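Local coordinates for DPS family protein (Vibrio cholerae O1 biovar El Tor, PDB 3IQ1) that probably binds iron and oxidises it to the ferric form, and assembles as a ferritin-like shell of twelve subunits, at residues 38-43 against 98-103; 30-35 against 92-97; 14-19 against 75-80. All blocks are in the same frame, centred on the assembly; numbering follows the deposited sequence.

All three contacts lean on helix 13-43 and meet it at successive heights: interaction 3 near its start (14-19), interaction 2 in its middle (30-35), interaction 1 at its C-terminal end (38-43). The partners follow in the same order along the chain, 75-80 at the end of helix 49-76, then 92-97 and 98-103 in the loop leading into helix 103-131, so the pairings cross in sequence. Interactions 1 and 2 have centres about 13 Å apart and touch through Y40 and H97; the centre of interaction 3 lies about 23 Å from that of interaction 2 and 35 Å from that of interaction 1. The connection between helices 49-76 and 103-131 thus runs along helix 13-43, beside the second subunit.

Interaction 1 (38-43 against 98-103); sequences RGYHWN and TDSIDG
N43 and I101 make the tight part of this contact, where the last turn of helix 13-43 meets the loop before helix 103-131. Their CA atoms, 5.1 Å apart, are the nearest pair of CA atoms across the two segments. I101 CA lies 3.4 Å from N43 O in a CA-H...O contact with an angle of 132° at the hydrogen, a bent and therefore modest interaction. I101 CG2 borders the same carbonyl oxygen, while CB of N43 rests 3.6 Å from S100 O. I101 is the solvent-facing member; Y40, N43 and S100 are buried. With chi1 at -60°, the amide of N43 stands beside its own backbone N and turns ND2 to a water, which also accepts from S100 N.

Around S100 the two backbones stand farther apart and are bridged by water. A second water donates to both Y40 O and S100 O, 2.8 Å from each. S100 CB approaches the tyrosine ring obliquely, 3.9 Å from Y40 CE1 and about as far from CD1, a van der Waals contact with the CD1-CE1 bond of the ring. The polar ends of these side chains turn elsewhere: Y40 OH is hydrogen-bonded to H97, and S100 OG to S106 and S105 in the first turn of helix 103-131. From the loop, D99 forms a salt bridge with R80 of the second subunit, whose H83 packs on N43.

Direct touch therefore comes from carbon contacts with the Y40 ring and with carbonyl oxygens, with no direct hydrogen bond between the segments. Two waters join the S100 N-H and C=O to N43 ND2 and Y40 O in a largely buried contact, and direct backbone pairing resumes at I101 with Q45.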
loop_
_atom_site.group_PDB
_atom_site.type_symbol
_atom_site.label_atom_id
_atom_site.label_comp_id
_atom_site.label_asym_id
_atom_site.label_seq_id
_atom_site.Cartn_x
_atom_site.Cartn_y
_atom_site.Cartn_z
ATOM N N ARG B 38 -28.819 -10.551 -4.450
ATOM C CA ARG B 38 -28.646 -9.400 -5.289
ATOM C C ARG B 38 -29.937 -8.571 -5.286
ATOM O O ARG B 38 -29.887 -7.333 -5.162
ATOM C CB ARG B 38 -28.258 -9.822 -6.692
ATOM C CG ARG B 38 -26.860 -10.392 -6.746
ATOM C CD ARG B 38 -25.877 -9.341 -6.920
ATOM N NE ARG B 38 -25.629 -9.031 -8.341
ATOM C CZ ARG B 38 -24.765 -8.122 -8.730
ATOM N NH1 ARG B 38 -24.127 -7.411 -7.834
ATOM N NH2 ARG B 38 -24.508 -7.912 -10.024
ATOM N N GLY B 39 -31.090 -9.243 -5.397
ATOM C CA GLY B 39 -32.374 -8.567 -5.321
ATOM C C GLY B 39 -32.539 -7.846 -3.977
ATOM O O GLY B 39 -33.035 -6.729 -3.897
ATOM N N TYR B 40 -32.167 -8.512 -2.898
ATOM C CA TYR B 40 -32.302 -7.885 -1.585
ATOM C C TYR B 40 -31.524 -6.569 -1.511
ATOM O O TYR B 40 -32.018 -5.573 -0.934
ATOM C CB TYR B 40 -31.843 -8.815 -0.469
ATOM C CG TYR B 40 -32.541 -10.176 -0.334
ATOM C CD1 TYR B 40 -33.797 -10.415 -0.825
ATOM C CD2 TYR B 40 -31.919 -11.209 0.368
ATOM C CE1 TYR B 40 -34.413 -11.677 -0.659
ATOM C CE2 TYR B 40 -32.495 -12.424 0.554
ATOM C CZ TYR B 40 -33.754 -12.693 0.047
ATOM O OH TYR B 40 -34.366 -13.916 0.218
ATOM N N HIS B 41 -30.290 -6.593 -2.032
ATOM C CA HIS B 41 -29.415 -5.424 -2.169
ATOM C C HIS B 41 -30.050 -4.316 -2.957
ATOM O O HIS B 41 -30.069 -3.177 -2.529
ATOM C CB HIS B 41 -28.098 -5.900 -2.796
ATOM C CG HIS B 41 -27.187 -4.834 -3.287
ATOM N ND1 HIS B 41 -26.461 -4.001 -2.443
ATOM C CD2 HIS B 41 -26.790 -4.536 -4.544
ATOM C CE1 HIS B 41 -25.693 -3.213 -3.174
ATOM N NE2 HIS B 41 -25.889 -3.496 -4.457
ATOM N N TRP B 42 -30.515 -4.630 -4.158
ATOM C CA TRP B 42 -31.116 -3.625 -5.033
ATOM C C TRP B 42 -32.374 -3.020 -4.485
ATOM O O TRP B 42 -32.598 -1.802 -4.657
ATOM C CB TRP B 42 -31.420 -4.232 -6.405
ATOM C CG TRP B 42 -30.187 -4.563 -7.202
ATOM C CD1 TRP B 42 -28.973 -3.946 -7.144
ATOM C CD2 TRP B 42 -30.056 -5.629 -8.135
ATOM N NE1 TRP B 42 -28.092 -4.558 -7.978
ATOM C CE2 TRP B 42 -28.722 -5.597 -8.609
ATOM C CE3 TRP B 42 -30.922 -6.596 -8.609
ATOM C CZ2 TRP B 42 -28.255 -6.481 -9.535
ATOM C CZ3 TRP B 42 -30.456 -7.510 -9.561
ATOM C CH2 TRP B 42 -29.112 -7.448 -9.993
ATOM N N ASN B 43 -33.230 -3.844 -3.874
ATOM C CA ASN B 43 -34.612 -3.451 -3.583
ATOM C C ASN B 43 -34.959 -2.979 -2.170
ATOM O O ASN B 43 -36.088 -2.563 -1.918
ATOM C CB ASN B 43 -35.554 -4.575 -3.948
ATOM C CG ASN B 43 -35.466 -4.951 -5.470
ATOM O OD1 ASN B 43 -35.331 -4.048 -6.318
ATOM N ND2 ASN B 43 -35.562 -6.258 -5.803
ATOM N N THR B 98 -38.541 -12.706 -4.990
ATOM C CA THR B 98 -38.527 -11.416 -5.678
ATOM C C THR B 98 -39.358 -10.387 -4.895
ATOM O O THR B 98 -40.246 -10.722 -4.101
ATOM C CB THR B 98 -39.097 -11.519 -7.077
ATOM O OG1 THR B 98 -40.410 -12.116 -7.016
ATOM C CG2 THR B 98 -38.171 -12.326 -8.034
ATOM N N ASP B 99 -39.035 -9.125 -5.120
ATOM C CA ASP B 99 -39.745 -7.993 -4.509
ATOM C C ASP B 99 -39.759 -7.979 -3.002
ATOM O O ASP B 99 -40.753 -7.601 -2.370
ATOM C CB ASP B 99 -41.125 -7.928 -5.113
ATOM C CG ASP B 99 -41.046 -7.772 -6.599
ATOM O OD1 ASP B 99 -40.433 -6.777 -7.064
ATOM O OD2 ASP B 99 -41.596 -8.634 -7.303
ATOM N N SER B 100 -38.629 -8.392 -2.435
ATOM C CA SER B 100 -38.382 -8.258 -1.016
ATOM C C SER B 100 -37.728 -6.887 -0.813
ATOM O O SER B 100 -36.530 -6.695 -1.145
ATOM C CB SER B 100 -37.498 -9.374 -0.491
ATOM O OG SER B 100 -37.396 -9.319 0.937
ATOM N N ILE B 101 -38.490 -5.988 -0.187
ATOM C CA ILE B 101 -38.079 -4.585 -0.045
ATOM C C ILE B 101 -37.870 -4.173 1.414
ATOM O O ILE B 101 -37.542 -2.996 1.726
ATOM C CB ILE B 101 -39.101 -3.629 -0.735
ATOM C CG1 ILE B 101 -40.474 -3.635 -0.011
ATOM C CG2 ILE B 101 -39.186 -3.958 -2.265
ATOM C CD1 ILE B 101 -41.431 -2.502 -0.433
ATOM N N ASP B 102 -38.150 -5.079 2.342
ATOM C CA ASP B 102 -37.993 -4.738 3.740
ATOM C C ASP B 102 -36.914 -5.599 4.392
ATOM O O ASP B 102 -36.726 -6.781 4.041
ATOM C CB ASP B 102 -39.323 -4.777 4.485
ATOM C CG ASP B 102 -39.756 -6.099 4.806
ATOM O OD1 ASP B 102 -40.273 -6.704 3.837
ATOM O OD2 ASP B 102 -39.633 -6.518 6.028
ATOM N N GLY B 103 -36.173 -4.976 5.295
ATOM C CA GLY B 103 -35.088 -5.621 5.966
ATOM C C GLY B 103 -35.422 -6.977 6.558
ATOM O O GLY B 103 -34.666 -7.934 6.372
HETATM O O HOH W 1 -34.426 -5.999 0.489
HETATM O O HOH W 2 -35.965 -8.286 -3.582
#

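Interaction 2 (30-35 against 92-97); sequences YQVFYM and AQIKEH
The ring of F33 is the flat group that meets the loop, and I94 CD1 approaches it obliquely, 4.0 Å from F33 CG and 3.8 Å from F33 CB, near the root of the ring rather than its far end. F114 of helix 103-131 meets the same ring edge-to-face. The extended chi2 of I94 (178°) carries CD1 out to this position.

V32 takes the larger share of the contact, its two methyls divided between different parts of the loop. CG2 lies 3.7 Å from A92 CB, just past the end of helix 85-91. CG1, anti to the backbone N (chi1 178°), reaches the peptide backbone beyond, 3.5 Å from I94 O and 3.8 Å from K95 C, with I94 CG2 also near. No hydrogen bond joins the two segments; the polar tie comes one turn later, where N36 bonds K95 O and H97 N.

E96 turns its carboxylate to S86 of the second subunit, whose F85 packs on V32. Within the chain, the loop lies over helix 13-43, with I94 also touching N29, while F33 reaches L110 and L117 of helix 103-131 in the ferritin-like bundle.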
loop_
_atom_site.group_PDB
_atom_site.type_symbol
_atom_site.label_atom_id
_atom_site.label_comp_id
_atom_site.label_asym_id
_atom_site.label_seq_id
_atom_site.Cartn_x
_atom_site.Cartn_y
_atom_site.Cartn_z
ATOM N N TYR B 30 -26.848 -22.382 -4.358
ATOM C CA TYR B 30 -26.065 -21.160 -4.247
ATOM C C TYR B 30 -26.440 -20.109 -5.254
ATOM O O TYR B 30 -26.463 -18.905 -4.942
ATOM C CB TYR B 30 -24.563 -21.413 -4.328
ATOM C CG TYR B 30 -23.852 -21.680 -3.043
ATOM C CD1 TYR B 30 -23.715 -22.959 -2.533
ATOM C CD2 TYR B 30 -23.300 -20.656 -2.326
ATOM C CE1 TYR B 30 -23.059 -23.200 -1.364
ATOM C CE2 TYR B 30 -22.603 -20.919 -1.130
ATOM C CZ TYR B 30 -22.513 -22.161 -0.654
ATOM O OH TYR B 30 -21.845 -22.369 0.546
ATOM N N GLN B 31 -26.663 -20.530 -6.480
ATOM C CA GLN B 31 -26.837 -19.608 -7.597
ATOM C C GLN B 31 -28.190 -18.886 -7.421
ATOM O O GLN B 31 -28.248 -17.644 -7.528
ATOM C CB GLN B 31 -26.708 -20.363 -8.919
ATOM C CG GLN B 31 -25.268 -20.707 -9.278
ATOM C CD GLN B 31 -24.481 -19.554 -9.883
ATOM O OE1 GLN B 31 -24.629 -18.403 -9.441
ATOM N NE2 GLN B 31 -23.568 -19.863 -10.820
ATOM N N VAL B 32 -29.260 -19.642 -7.133
ATOM C CA VAL B 32 -30.551 -19.021 -6.853
ATOM C C VAL B 32 -30.493 -18.116 -5.631
ATOM O O VAL B 32 -31.009 -16.991 -5.651
ATOM C CB VAL B 32 -31.673 -20.056 -6.728
ATOM C CG1 VAL B 32 -33.047 -19.376 -6.375
ATOM C CG2 VAL B 32 -31.847 -20.853 -8.041
ATOM N N PHE B 33 -29.783 -18.538 -4.601
ATOM C CA PHE B 33 -29.665 -17.749 -3.399
ATOM C C PHE B 33 -28.882 -16.446 -3.654
ATOM O O PHE B 33 -29.239 -15.383 -3.117
ATOM C CB PHE B 33 -28.975 -18.624 -2.361
ATOM C CG PHE B 33 -28.985 -18.084 -0.941
ATOM C CD1 PHE B 33 -30.154 -17.674 -0.305
ATOM C CD2 PHE B 33 -27.830 -18.130 -0.205
ATOM C CE1 PHE B 33 -30.173 -17.265 0.997
ATOM C CE2 PHE B 33 -27.830 -17.708 1.139
ATOM C CZ PHE B 33 -29.018 -17.286 1.746
ATOM N N TYR B 34 -27.787 -16.544 -4.415
ATOM C CA TYR B 34 -27.032 -15.385 -4.778
ATOM C C TYR B 34 -27.936 -14.351 -5.490
ATOM O O TYR B 34 -27.902 -13.141 -5.177
ATOM C CB TYR B 34 -25.864 -15.780 -5.669
ATOM C CG TYR B 34 -25.167 -14.608 -6.314
ATOM C CD1 TYR B 34 -24.130 -13.946 -5.655
ATOM C CD2 TYR B 34 -25.509 -14.189 -7.589
ATOM C CE1 TYR B 34 -23.463 -12.886 -6.261
ATOM C CE2 TYR B 34 -24.861 -13.110 -8.181
ATOM C CZ TYR B 34 -23.849 -12.458 -7.499
ATOM O OH TYR B 34 -23.183 -11.379 -8.048
HETATM N N MSE B 35 -28.748 -14.841 -6.410
HETATM C CA MSE B 35 -29.626 -14.000 -7.198
HETATM C C MSE B 35 -30.612 -13.330 -6.257
HETATM O O MSE B 35 -30.847 -12.118 -6.361
HETATM C CB MSE B 35 -30.351 -14.787 -8.318
HETATM C CG MSE B 35 -31.156 -13.967 -9.291
HETATM SE SE MSE B 35 -29.904 -12.883 -10.344
HETATM C CE MSE B 35 -30.347 -11.280 -9.607
ATOM N N ALA B 92 -32.571 -26.533 -8.073
ATOM C CA ALA B 92 -32.528 -25.861 -6.771
ATOM C C ALA B 92 -33.742 -26.160 -5.903
ATOM O O ALA B 92 -34.858 -26.308 -6.432
ATOM C CB ALA B 92 -32.443 -24.386 -6.966
ATOM N N GLN B 93 -33.517 -26.245 -4.605
ATOM C CA GLN B 93 -34.550 -26.271 -3.587
ATOM C C GLN B 93 -34.894 -24.856 -3.144
ATOM O O GLN B 93 -36.007 -24.544 -2.926
ATOM C CB GLN B 93 -34.183 -27.129 -2.356
ATOM C CG GLN B 93 -35.400 -27.189 -1.377
ATOM C CD GLN B 93 -35.144 -27.694 0.061
ATOM O OE1 GLN B 93 -34.112 -28.165 0.382
ATOM N NE2 GLN B 93 -36.135 -27.565 0.892
ATOM N N ILE B 94 -33.892 -24.004 -3.021
ATOM C CA ILE B 94 -34.160 -22.605 -2.676
ATOM C C ILE B 94 -35.004 -21.967 -3.798
ATOM O O ILE B 94 -34.688 -22.132 -4.979
ATOM C CB ILE B 94 -32.853 -21.810 -2.465
ATOM C CG1 ILE B 94 -32.117 -22.348 -1.244
ATOM C CG2 ILE B 94 -33.142 -20.321 -2.278
ATOM C CD1 ILE B 94 -30.752 -21.667 -0.921
ATOM N N LYS B 95 -36.093 -21.295 -3.422
ATOM C CA LYS B 95 -36.984 -20.673 -4.393
ATOM C C LYS B 95 -36.516 -19.278 -4.781
ATOM O O LYS B 95 -35.943 -18.546 -3.963
ATOM C CB LYS B 95 -38.389 -20.575 -3.789
ATOM C CG LYS B 95 -38.995 -21.934 -3.314
ATOM C CD LYS B 95 -40.305 -21.662 -2.457
ATOM C CE LYS B 95 -40.790 -22.851 -1.701
ATOM N NZ LYS B 95 -42.173 -22.618 -1.107
ATOM N N GLU B 96 -36.884 -18.867 -5.975
ATOM C CA GLU B 96 -36.709 -17.440 -6.354
ATOM C C GLU B 96 -37.551 -16.558 -5.435
ATOM O O GLU B 96 -38.740 -16.835 -5.190
ATOM C CB GLU B 96 -37.095 -17.219 -7.833
ATOM C CG GLU B 96 -36.388 -18.083 -8.805
ATOM C CD GLU B 96 -36.681 -17.681 -10.232
ATOM O OE1 GLU B 96 -37.875 -17.690 -10.604
ATOM O OE2 GLU B 96 -35.758 -17.320 -10.980
ATOM N N HIS B 97 -36.933 -15.524 -4.867
ATOM C CA HIS B 97 -37.578 -14.622 -3.923
ATOM C C HIS B 97 -37.437 -13.259 -4.535
ATOM O O HIS B 97 -36.321 -12.746 -4.655
ATOM C CB HIS B 97 -36.861 -14.647 -2.577
ATOM C CG HIS B 97 -37.577 -13.906 -1.498
ATOM N ND1 HIS B 97 -37.044 -13.761 -0.237
ATOM C CD2 HIS B 97 -38.777 -13.275 -1.476
ATOM C CE1 HIS B 97 -37.871 -13.052 0.513
ATOM N NE2 HIS B 97 -38.943 -12.760 -0.207
#

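Interaction 3 (14-19 against 75-80); sequences TQSQKL and LTLSAR
L77 and S16 meet where a Schellman motif ends helix 49-76, beside the beginning of helix 13-43 in the ferritin-like bundle. In the first shell, L77 CD2 rests against the serine side chain, 3.9 Å from S16 OG and 4.0 Å from S16 CB. The other methyl, CD1, lies 4.1 Å from S16 O and, more loosely, 4.4 Å from L19 CB, so both methyls of L77 rest on S16. A79 makes the second touch: its CB sits 3.8 Å from Q17 OE1 and slightly farther from NE2, against the end of the glutamine amide.

The next shell explains these positions. Q17 leaves its helix with CG anti to the backbone N (chi1 -176°) and then bends at chi2 (62°), which brings the amide oxygen and nitrogen alongside A79 CB; its NE2 is also bonded to N21, one turn on. S16 OG is engaged by D12 O at the preceding turn, so the methyl contact falls on a hydroxyl that already has a polar partner. On the opposing segment, S78 has positive phi (59°) and is the C-prime residue of the motif: its N bonds to L75 O, and A79 N reaches back to I74 O. The chain turns at S78, and the CB atoms of L77 before it and A79 after it both point toward helix 13-43. Farther out, L19 packs on I124 and L127 of helix 103-131, L77 and A79 touch L23 and A20 further along helix 13-43, and R80 forms a salt bridge with D99 of the second subunit.

A water spans the two segments unevenly: it accepts from R80 N at 2.8 Å and, only weakly, from Q17 NE2 at 3.5 Å.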
loop_
_atom_site.group_PDB
_atom_site.type_symbol
_atom_site.label_atom_id
_atom_site.label_comp_id
_atom_site.label_asym_id
_atom_site.label_seq_id
_atom_site.Cartn_x
_atom_site.Cartn_y
_atom_site.Cartn_z
ATOM N N THR B 14 -16.673 -43.636 -9.540
ATOM C CA THR B 14 -18.092 -43.693 -9.186
ATOM C C THR B 14 -18.416 -42.857 -7.983
ATOM O O THR B 14 -19.414 -42.116 -7.955
ATOM C CB THR B 14 -18.532 -45.146 -8.889
ATOM O OG1 THR B 14 -18.278 -45.898 -10.045
ATOM C CG2 THR B 14 -20.030 -45.197 -8.599
ATOM N N GLN B 15 -17.580 -42.953 -6.969
ATOM C CA GLN B 15 -17.841 -42.199 -5.753
ATOM C C GLN B 15 -17.670 -40.720 -6.001
ATOM O O GLN B 15 -18.410 -39.898 -5.457
ATOM C CB GLN B 15 -16.905 -42.642 -4.628
ATOM C CG GLN B 15 -17.158 -44.039 -4.162
ATOM C CD GLN B 15 -15.983 -44.680 -3.419
ATOM O OE1 GLN B 15 -14.970 -44.054 -3.111
ATOM N NE2 GLN B 15 -16.151 -45.956 -3.111
ATOM N N SER B 16 -16.711 -40.360 -6.855
ATOM C CA SER B 16 -16.470 -38.977 -7.162
ATOM C C SER B 16 -17.649 -38.392 -7.942
ATOM O O SER B 16 -18.046 -37.238 -7.716
ATOM C CB SER B 16 -15.155 -38.765 -7.911
ATOM O OG SER B 16 -14.051 -39.115 -7.089
ATOM N N GLN B 17 -18.209 -39.192 -8.850
ATOM C CA GLN B 17 -19.350 -38.703 -9.608
ATOM C C GLN B 17 -20.593 -38.513 -8.707
ATOM O O GLN B 17 -21.363 -37.563 -8.892
ATOM C CB GLN B 17 -19.649 -39.604 -10.795
ATOM C CG GLN B 17 -20.787 -39.061 -11.670
ATOM C CD GLN B 17 -20.437 -37.692 -12.274
ATOM O OE1 GLN B 17 -19.368 -37.545 -12.964
ATOM N NE2 GLN B 17 -21.306 -36.664 -11.995
ATOM N N LYS B 18 -20.785 -39.373 -7.710
ATOM C CA LYS B 18 -21.885 -39.190 -6.769
ATOM C C LYS B 18 -21.701 -37.893 -5.996
ATOM O O LYS B 18 -22.656 -37.108 -5.817
ATOM C CB LYS B 18 -21.941 -40.360 -5.807
ATOM C CG LYS B 18 -23.088 -40.317 -4.794
ATOM C CD LYS B 18 -23.276 -41.691 -4.141
ATOM C CE LYS B 18 -24.056 -41.620 -2.834
ATOM N NZ LYS B 18 -24.237 -42.981 -2.263
ATOM N N LEU B 19 -20.472 -37.678 -5.520
ATOM C CA LEU B 19 -20.150 -36.415 -4.825
ATOM C C LEU B 19 -20.350 -35.209 -5.706
ATOM O O LEU B 19 -20.921 -34.211 -5.268
ATOM C CB LEU B 19 -18.738 -36.462 -4.247
ATOM C CG LEU B 19 -18.749 -37.167 -2.891
ATOM C CD1 LEU B 19 -17.382 -37.828 -2.518
ATOM C CD2 LEU B 19 -19.395 -36.283 -1.748
ATOM N N LEU B 75 -15.171 -29.549 -11.157
ATOM C CA LEU B 75 -14.222 -29.773 -12.270
ATOM C C LEU B 75 -13.044 -30.660 -11.797
ATOM O O LEU B 75 -12.531 -31.478 -12.544
ATOM C CB LEU B 75 -13.707 -28.411 -12.775
ATOM C CG LEU B 75 -14.722 -27.580 -13.561
ATOM C CD1 LEU B 75 -14.335 -26.083 -13.539
ATOM C CD2 LEU B 75 -14.849 -28.150 -14.968
ATOM N N THR B 76 -12.613 -30.454 -10.568
ATOM C CA THR B 76 -11.487 -31.135 -9.964
ATOM C C THR B 76 -11.797 -32.623 -9.820
ATOM O O THR B 76 -10.907 -33.444 -9.998
ATOM C CB THR B 76 -11.101 -30.458 -8.622
ATOM O OG1 THR B 76 -10.554 -29.132 -8.902
ATOM C CG2 THR B 76 -10.036 -31.210 -7.882
ATOM N N LEU B 77 -13.063 -32.936 -9.633
ATOM C CA LEU B 77 -13.577 -34.302 -9.551
ATOM C C LEU B 77 -13.871 -34.900 -10.937
ATOM O O LEU B 77 -14.463 -35.972 -11.024
ATOM C CB LEU B 77 -14.826 -34.384 -8.641
ATOM C CG LEU B 77 -14.561 -34.119 -7.146
ATOM C CD1 LEU B 77 -15.936 -33.914 -6.477
ATOM C CD2 LEU B 77 -13.774 -35.243 -6.512
ATOM N N SER B 78 -13.443 -34.209 -12.000
ATOM C CA SER B 78 -13.678 -34.622 -13.414
ATOM C C SER B 78 -15.156 -34.737 -13.718
ATOM O O SER B 78 -15.595 -35.652 -14.395
ATOM C CB SER B 78 -12.928 -35.906 -13.768
ATOM O OG SER B 78 -11.538 -35.682 -13.669
ATOM N N ALA B 79 -15.908 -33.785 -13.221
ATOM C CA ALA B 79 -17.313 -33.702 -13.490
ATOM C C ALA B 79 -17.653 -32.335 -14.104
ATOM O O ALA B 79 -16.844 -31.412 -14.103
ATOM C CB ALA B 79 -18.135 -34.003 -12.164
ATOM N N ARG B 80 -18.885 -32.218 -14.616
ATOM C CA ARG B 80 -19.347 -31.013 -15.277
ATOM C C ARG B 80 -20.125 -30.092 -14.338
ATOM O O ARG B 80 -21.168 -30.489 -13.880
ATOM C CB ARG B 80 -20.322 -31.462 -16.392
ATOM C CG ARG B 80 -21.003 -30.336 -17.153
ATOM C CD ARG B 80 -21.959 -30.917 -18.172
ATOM N NE ARG B 80 -22.664 -29.932 -18.995
ATOM C CZ ARG B 80 -23.705 -29.201 -18.595
ATOM N NH1 ARG B 80 -24.174 -29.249 -17.356
ATOM N NH2 ARG B 80 -24.250 -28.337 -19.450
HETATM O O HOH W 3 -20.995 -34.002 -14.245
#